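Local coordinates for G protein alpha subunit (Entamoeba histolytica, PDB 4FID), which binds guanine nucleotides and probably hydrolyses GTP as the alpha subunit of a heterotrimeric G protein, and probably acts as a transducer in transmembrane signalling, at residues A[4-9]-A[184-189]. Residues are numbered along the deposited sequence; the frame is centred on the assembly and turned at random.
Sequences KPITVM and DVDCAI
Thr7, Met9, Cys187 and Ile189 knit the beginnings of two neighbouring parallel strands, 6-12 and 187-193, in the central sheet of the Ras-like domain, a P-loop GTPase fold. The parallel pattern is regular toward the C-terminal ends of the segments: Met9 N gives its hydrogen to Cys187 O at 2.9 Å, and Met9 O in turn accepts from Ile189 N at 2.8 Å. One step earlier Thr7 O receives Cys187 N at 3.2 Å in a more bent bond, and a weak bond from Asp186 N.

Where the backbone pairing ends, the carboxylate of Asp186 takes over. Its OD2 accepts Thr7 N at 3.0 Å in an almost straight bond. The amide meets this oxygen on the anti side, 24° out of the carboxylate plane. With chi1 at -58°, CG lies beside the aspartate's own backbone N, and the side chain reaches across to strand 6-12, so a side-chain acceptor holds the amide before the first beta bridge, Val8 with Cys187.

Apolar groups cover both faces. On the one bearing Met9, Val185 spreads its two methyls over the neighbouring strand: CG1 rests on Met9 CB, while CG2 touches both Thr7 CG2 and the selenomethionine methyl CE. A bend at the last torsion of Met9 folds that methyl back to Val185. Phe182 and Val168 also pack on Met9. On the other face Ile6 and Cys187 meet Ile326 of helix 312-332, which packs against this face, and Asp186 touches Met330 of the same helix.

Strand 162-167 flanks strand 6-12 on its far side, bonding to Ile6 and Val8 through the backbone, while the backbone of Asp186 hydrogen-bonds to Val230, on the next strand, 230-236. On the face bearing Val8 and Cys187, Val8 CG1 lies 3.7 Å from Ile189 CD1.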
# COMPACT_ATOMS: atom_id res chain seq x y z
N LYS A 4 -19.85 -22.98 -5.00
CA LYS A 4 -19.40 -21.99 -4.03
C LYS A 4 -18.03 -21.38 -4.38
O LYS A 4 -17.11 -22.09 -4.77
CB LYS A 4 -19.39 -22.59 -2.62
CG LYS A 4 -20.79 -22.71 -2.01
CD LYS A 4 -20.76 -23.29 -0.60
CE LYS A 4 -21.32 -24.71 -0.55
NZ LYS A 4 -22.81 -24.77 -0.71
N PRO A 5 -17.91 -20.04 -4.23
CA PRO A 5 -16.74 -19.27 -4.68
C PRO A 5 -15.48 -19.57 -3.87
O PRO A 5 -15.57 -19.96 -2.71
CB PRO A 5 -17.17 -17.82 -4.43
CG PRO A 5 -18.12 -17.92 -3.28
CD PRO A 5 -18.88 -19.20 -3.51
N ILE A 6 -14.32 -19.40 -4.50
CA ILE A 6 -13.05 -19.48 -3.80
C ILE A 6 -12.89 -18.23 -2.91
O ILE A 6 -13.01 -17.09 -3.38
CB ILE A 6 -11.87 -19.58 -4.77
CG1 ILE A 6 -12.00 -20.82 -5.65
CG2 ILE A 6 -10.54 -19.59 -4.00
CD1 ILE A 6 -10.77 -21.09 -6.48
N THR A 7 -12.62 -18.47 -1.63
CA THR A 7 -12.55 -17.39 -0.68
C THR A 7 -11.12 -16.98 -0.35
O THR A 7 -10.26 -17.80 -0.05
CB THR A 7 -13.32 -17.75 0.58
OG1 THR A 7 -14.71 -17.82 0.25
CG2 THR A 7 -13.12 -16.71 1.67
N VAL A 8 -10.87 -15.68 -0.39
CA VAL A 8 -9.55 -15.14 -0.18
C VAL A 8 -9.66 -14.03 0.84
O VAL A 8 -10.50 -13.15 0.72
CB VAL A 8 -8.99 -14.55 -1.46
CG1 VAL A 8 -7.65 -13.90 -1.19
CG2 VAL A 8 -8.87 -15.63 -2.53
N MSE A 9 -8.79 -14.08 1.84
CA MSE A 9 -8.79 -13.11 2.92
C MSE A 9 -7.51 -12.29 2.90
O MSE A 9 -6.42 -12.86 2.93
CB MSE A 9 -8.94 -13.84 4.26
CG MSE A 9 -8.90 -12.93 5.46
SE MSE A 9 -9.26 -13.81 7.18
CE MSE A 9 -11.21 -13.99 7.10
N ASP A 184 -14.15 -21.49 6.63
CA ASP A 184 -13.85 -22.10 5.33
C ASP A 184 -13.16 -21.11 4.39
O ASP A 184 -13.60 -20.92 3.25
CB ASP A 184 -15.14 -22.64 4.68
CG ASP A 184 -15.78 -23.76 5.49
OD1 ASP A 184 -15.05 -24.53 6.16
OD2 ASP A 184 -17.03 -23.88 5.45
N VAL A 185 -12.09 -20.49 4.87
CA VAL A 185 -11.28 -19.62 4.03
C VAL A 185 -10.25 -20.45 3.27
O VAL A 185 -9.49 -21.20 3.87
CB VAL A 185 -10.59 -18.51 4.86
CG1 VAL A 185 -9.60 -17.75 4.01
CG2 VAL A 185 -11.63 -17.57 5.43
N ASP A 186 -10.23 -20.34 1.95
CA ASP A 186 -9.37 -21.20 1.15
C ASP A 186 -7.93 -20.70 1.13
O ASP A 186 -6.98 -21.49 1.09
CB ASP A 186 -9.92 -21.36 -0.27
CG ASP A 186 -11.32 -21.94 -0.27
OD1 ASP A 186 -11.53 -22.96 0.43
OD2 ASP A 186 -12.22 -21.37 -0.93
N CYS A 187 -7.79 -19.37 1.18
CA CYS A 187 -6.50 -18.74 1.07
C CYS A 187 -6.41 -17.46 1.90
O CYS A 187 -7.31 -16.62 1.90
CB CYS A 187 -6.21 -18.42 -0.40
SG CYS A 187 -4.72 -17.46 -0.66
N ALA A 188 -5.31 -17.33 2.63
CA ALA A 188 -5.05 -16.13 3.39
C ALA A 188 -3.86 -15.41 2.76
O ALA A 188 -2.80 -15.98 2.64
CB ALA A 188 -4.77 -16.49 4.84
N ILE A 189 -4.04 -14.18 2.33
CA ILE A 189 -2.94 -13.42 1.75
C ILE A 189 -2.45 -12.35 2.73
O ILE A 189 -3.19 -11.43 3.09
CB ILE A 189 -3.37 -12.77 0.43
CG1 ILE A 189 -3.83 -13.85 -0.56
CG2 ILE A 189 -2.22 -11.95 -0.16
CD1 ILE A 189 -4.06 -13.34 -1.99